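Local coordinates for protein MFP2B (Ascaris suum, PDB 2BJR) that probably promotes polymerization of the major sperm protein during amoeboid sperm motility in nematodes, and binds zinc, at residues Met33-Trp38 with Gln78-Lys83; Pro44-Ala49 with Leu112-Ser117. All blocks are in the same frame, centred on the assembly; numbering follows the deposited sequence.

Contact 1. Residues Met33-Trp38 with Gln78-Lys83; sequences MYVALW and QVLQYK
V35 and L80 share one side-chain rotation: V35 CG1 (chi1 -175°) and L80 CG (chi1 -172°) both lie anti to their own backbone N. The two side chains run side by side in the same direction. V35 CB is 3.9 Å from L80 CB, and L80 CD2 lies alongside V35 CG1 at 4.0 Å. V79 is turned so that its CG1 branch meets Y34 CB, a looser apolar touch at 4.2 Å. The tyrosine ring leads away from there, and its hydroxyl bonds to D197. The backbones form an antiparallel pair inside an antiparallel sheet, where strand 76-81 lies between 34-40 and 10-15. L37 and Q78 are a hydrogen-bonded pair. L37 N donates to Q78 O at 2.8 Å, and Q78 N donates to L37 O at 2.9 Å. A36 and V79 form the next, non-hydrogen-bonded pair. L80 N then donates to V35 O at 2.9 Å. The Q78 side chain lies alongside L37, with OE1 3.7 Å from L37 CD2. One water donates to both Q78 OE1 and L37 O, while Q78 NE2 is held by W11 O on strand 10-15.

Contact 2. Residues Pro44-Ala49 with Leu112-Ser117; sequences PMHGRA and LRCGDS
S117 OG is gripped twice by H46. It lies 2.7 Å from H46 ND1 in a hydrogen bond whose donor could be either atom. It also accepts a weak bond from H46 N at 3.1 Å, bent to 134°. S117 OG stands anti to its own backbone N (chi1 167°), which carries the hydroxyl toward the strand. The hydroxyl meets the imidazole at its edge, near the ring plane. C114 SG also sits at the ring edge, 3.3 Å from H46 NE2. The sulfur is 4.3 Å from the ring centroid and 76° off the ring normal, so it does not lie over a face. W11 and Y133 also pack on the histidine.

P44 meets the same loop through its ring carbons. P44 CG approaches C114 O at 3.2 Å, and P44 CB packs on C114 CB.

The loop ends in a type II' beta turn from C114 to S117, closed by backbone bonds in both directions between these two residues. G115 takes the positive phi of this turn type. R113, just before the turn, reaches back to it: NE and NH2 both donate to G115 O, which lies in the guanidinium plane. R113 NH2 also forms a salt bridge with D116 OD1, at 3.6 Å. D116 has a second charged partner in K137.

The turn leads into strand 117-122, so the contact joins the edge of one antiparallel sheet to strand 43-52 of another. The histidine is buried. The ND1 bond would limit the rotation of its ring, and the backbone N adds a second, weak hold on the S117 hydroxyl. Because ND1 may donate or accept, the contact alone does not fix the imidazole tautomer.

From the N terminus the chain passes through edge strand 10-15 and then enters strand 34-40, the first half of contact 1. It turns straight back into strand 43-52, the first half of contact 2. These neighbours are joined through W38 O and M45 N and through Y34 N and A49 O. The chain then runs through strands 55-62 and 65-67 and a short helix before 78-83 closes contact 1. It goes on through further helices and strands 92-97 and 110-111 before 112-117 closes contact 2. The two loops thus cross; neither nests in the other. Contact 1 pairs strands within the six-stranded sheet. Contact 2 ties that sheet to the start of the four-stranded one.

Contact 1. Residues Met33-Trp38 with Gln78-Lys83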
# COMPACT_ATOMS: atom_id res chain seq x y z
N MSE A 33 1.96 0.16 -5.53
CA MSE A 33 3.00 -0.21 -6.50
C MSE A 33 3.69 -1.44 -5.93
O MSE A 33 4.25 -1.37 -4.83
CB MSE A 33 3.98 0.94 -6.71
CG MSE A 33 4.99 0.68 -7.79
SE MSE A 33 6.08 2.29 -8.09
CE MSE A 33 4.56 3.46 -8.71
N TYR A 34 3.69 -2.56 -6.69
CA TYR A 34 4.18 -3.85 -6.22
C TYR A 34 5.23 -4.40 -7.20
O TYR A 34 5.15 -4.14 -8.40
CB TYR A 34 3.04 -4.87 -6.05
CG TYR A 34 1.90 -4.39 -5.18
CD1 TYR A 34 0.90 -3.56 -5.68
CD2 TYR A 34 1.78 -4.83 -3.87
CE1 TYR A 34 -0.14 -3.13 -4.87
CE2 TYR A 34 0.74 -4.42 -3.08
CZ TYR A 34 -0.21 -3.60 -3.57
OH TYR A 34 -1.25 -3.27 -2.76
N VAL A 35 6.17 -5.17 -6.66
CA VAL A 35 7.27 -5.73 -7.42
C VAL A 35 6.73 -6.86 -8.29
O VAL A 35 6.15 -7.85 -7.79
CB VAL A 35 8.43 -6.24 -6.48
CG1 VAL A 35 9.59 -6.70 -7.31
CG2 VAL A 35 8.87 -5.13 -5.55
N ALA A 36 6.99 -6.76 -9.60
CA ALA A 36 6.44 -7.68 -10.58
C ALA A 36 7.49 -8.17 -11.54
O ALA A 36 8.56 -7.59 -11.69
CB ALA A 36 5.30 -7.08 -11.34
N LEU A 37 7.16 -9.30 -12.14
CA LEU A 37 8.08 -10.06 -13.00
C LEU A 37 7.36 -10.63 -14.21
O LEU A 37 6.26 -11.18 -14.12
CB LEU A 37 8.72 -11.20 -12.19
CG LEU A 37 9.59 -12.22 -12.97
CD1 LEU A 37 10.87 -11.56 -13.54
CD2 LEU A 37 9.91 -13.37 -12.01
N TRP A 38 8.02 -10.54 -15.37
CA TRP A 38 7.49 -11.10 -16.62
C TRP A 38 8.65 -11.71 -17.41
O TRP A 38 9.83 -11.44 -17.12
CB TRP A 38 6.82 -9.97 -17.41
CG TRP A 38 6.14 -10.34 -18.73
CD1 TRP A 38 5.04 -11.12 -18.94
CD2 TRP A 38 6.56 -9.89 -20.03
NE1 TRP A 38 4.76 -11.19 -20.29
CE2 TRP A 38 5.67 -10.43 -20.97
CE3 TRP A 38 7.58 -9.07 -20.47
CZ2 TRP A 38 5.79 -10.20 -22.35
CZ3 TRP A 38 7.69 -8.82 -21.85
CH2 TRP A 38 6.79 -9.37 -22.75
N GLN A 78 4.05 -12.44 -12.66
CA GLN A 78 4.29 -12.85 -11.27
C GLN A 78 4.49 -11.61 -10.40
O GLN A 78 5.01 -10.60 -10.90
CB GLN A 78 5.48 -13.77 -11.17
CG GLN A 78 5.18 -15.16 -11.74
CD GLN A 78 6.42 -15.93 -12.06
OE1 GLN A 78 7.09 -15.61 -13.02
NE2 GLN A 78 6.69 -17.00 -11.32
N VAL A 79 4.05 -11.72 -9.14
CA VAL A 79 4.21 -10.67 -8.12
C VAL A 79 5.00 -11.23 -6.97
O VAL A 79 4.74 -12.37 -6.48
CB VAL A 79 2.85 -10.13 -7.67
CG1 VAL A 79 3.00 -9.02 -6.59
CG2 VAL A 79 2.12 -9.57 -8.89
N LEU A 80 6.04 -10.53 -6.61
CA LEU A 80 6.88 -10.94 -5.49
C LEU A 80 6.00 -11.10 -4.25
O LEU A 80 5.12 -10.26 -3.98
CB LEU A 80 7.94 -9.93 -5.22
CG LEU A 80 9.03 -10.29 -4.21
CD1 LEU A 80 9.79 -11.55 -4.62
CD2 LEU A 80 9.99 -9.11 -4.13
N GLN A 81 6.23 -12.20 -3.53
CA GLN A 81 5.45 -12.55 -2.35
C GLN A 81 6.37 -12.75 -1.18
O GLN A 81 7.44 -13.29 -1.30
CB GLN A 81 4.62 -13.79 -2.62
CG GLN A 81 3.85 -14.38 -1.47
CD GLN A 81 3.02 -15.58 -1.90
OE1 GLN A 81 3.58 -16.64 -2.05
NE2 GLN A 81 1.73 -15.40 -2.17
N TYR A 82 5.92 -12.29 -0.00
CA TYR A 82 6.63 -12.54 1.22
C TYR A 82 5.57 -13.00 2.25
O TYR A 82 4.98 -12.18 2.95
CB TYR A 82 7.45 -11.33 1.66
CG TYR A 82 8.36 -11.68 2.79
CD1 TYR A 82 9.59 -12.29 2.57
CD2 TYR A 82 7.97 -11.48 4.13
CE1 TYR A 82 10.41 -12.67 3.59
CE2 TYR A 82 8.81 -11.84 5.18
CZ TYR A 82 10.02 -12.42 4.93
OH TYR A 82 10.88 -12.82 5.96
N LYS A 83 5.31 -14.32 2.25
CA LYS A 83 4.30 -14.99 3.06
C LYS A 83 5.07 -15.79 4.11
O LYS A 83 5.82 -16.69 3.76
CB LYS A 83 3.49 -15.92 2.18
CG LYS A 83 2.40 -16.76 2.82
CD LYS A 83 1.40 -17.22 1.74
CE LYS A 83 0.08 -17.70 2.38
NZ LYS A 83 -0.93 -18.30 1.44
O HOH W 1 6.24 -14.06 -14.88

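Contact 2. Residues Pro44-Ala49 with Leu112-Ser117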
# COMPACT_ATOMS: atom_id res chain seq x y z
N PRO A 44 13.87 -13.07 -18.17
CA PRO A 44 13.11 -12.36 -17.13
C PRO A 44 13.35 -10.86 -17.21
O PRO A 44 14.46 -10.40 -17.48
CB PRO A 44 13.74 -12.93 -15.81
CG PRO A 44 15.15 -13.30 -16.17
CD PRO A 44 15.07 -13.72 -17.63
N MSE A 45 12.30 -10.11 -16.94
CA MSE A 45 12.48 -8.71 -16.63
C MSE A 45 11.52 -8.23 -15.56
O MSE A 45 10.38 -8.63 -15.56
CB MSE A 45 12.29 -7.89 -17.90
CG MSE A 45 10.99 -8.03 -18.48
SE MSE A 45 11.05 -7.41 -20.45
CE MSE A 45 11.48 -9.23 -21.20
N HIS A 46 11.99 -7.32 -14.71
CA HIS A 46 11.12 -6.80 -13.65
C HIS A 46 10.35 -5.55 -14.07
O HIS A 46 10.77 -4.86 -15.01
CB HIS A 46 11.94 -6.62 -12.37
CG HIS A 46 12.40 -7.91 -11.79
ND1 HIS A 46 13.67 -8.38 -12.00
CD2 HIS A 46 11.78 -8.82 -11.01
CE1 HIS A 46 13.80 -9.55 -11.40
NE2 HIS A 46 12.67 -9.84 -10.78
N GLY A 47 9.25 -5.27 -13.36
CA GLY A 47 8.35 -4.18 -13.66
C GLY A 47 7.51 -3.98 -12.42
O GLY A 47 7.93 -4.32 -11.29
N ARG A 48 6.32 -3.46 -12.63
CA ARG A 48 5.47 -3.04 -11.55
C ARG A 48 4.03 -3.43 -11.80
O ARG A 48 3.54 -3.44 -12.94
CB ARG A 48 5.67 -1.55 -11.28
CG ARG A 48 5.19 -0.63 -12.38
CD ARG A 48 5.87 0.77 -12.41
NE ARG A 48 5.52 1.50 -13.66
CZ ARG A 48 4.35 2.05 -13.83
NH1 ARG A 48 3.46 1.95 -12.87
NH2 ARG A 48 4.01 2.66 -14.95
N ALA A 49 3.33 -3.74 -10.71
CA ALA A 49 1.92 -3.98 -10.73
C ALA A 49 1.23 -3.02 -9.77
O ALA A 49 1.90 -2.43 -8.88
CB ALA A 49 1.64 -5.40 -10.31
N LEU A 112 18.37 -9.61 -4.44
CA LEU A 112 17.29 -10.21 -5.15
C LEU A 112 17.54 -10.04 -6.65
O LEU A 112 17.89 -8.96 -7.13
CB LEU A 112 15.99 -9.60 -4.76
CG LEU A 112 14.77 -10.01 -5.59
CD1 LEU A 112 14.32 -11.35 -5.11
CD2 LEU A 112 13.62 -9.00 -5.45
N ARG A 113 17.37 -11.14 -7.37
CA ARG A 113 17.52 -11.10 -8.83
C ARG A 113 16.80 -12.26 -9.48
O ARG A 113 16.54 -13.28 -8.82
CB ARG A 113 18.99 -11.13 -9.22
CG ARG A 113 19.65 -12.45 -8.85
CD ARG A 113 21.14 -12.40 -9.01
NE ARG A 113 21.50 -12.25 -10.43
CZ ARG A 113 22.72 -12.08 -10.86
NH1 ARG A 113 23.72 -11.99 -9.99
NH2 ARG A 113 22.97 -11.95 -12.16
N CYS A 114 16.47 -12.09 -10.75
CA CYS A 114 16.04 -13.20 -11.63
C CYS A 114 16.89 -13.12 -12.87
O CYS A 114 16.81 -12.18 -13.64
CB CYS A 114 14.56 -13.12 -11.98
SG CYS A 114 13.45 -13.05 -10.56
N GLY A 115 17.81 -14.06 -13.00
CA GLY A 115 18.75 -14.00 -14.11
C GLY A 115 19.55 -12.71 -14.02
O GLY A 115 20.10 -12.35 -12.98
N ASP A 116 19.55 -11.94 -15.08
CA ASP A 116 20.32 -10.71 -15.06
C ASP A 116 19.46 -9.48 -14.67
O ASP A 116 19.97 -8.39 -14.68
CB ASP A 116 20.95 -10.44 -16.42
CG ASP A 116 22.24 -11.26 -16.66
OD1 ASP A 116 22.94 -11.66 -15.72
OD2 ASP A 116 22.63 -11.46 -17.82
N SER A 117 18.21 -9.68 -14.31
CA SER A 117 17.32 -8.55 -14.03
C SER A 117 17.14 -8.44 -12.52
O SER A 117 16.96 -9.46 -11.82
CB SER A 117 16.00 -8.76 -14.71
OG SER A 117 15.00 -7.86 -14.26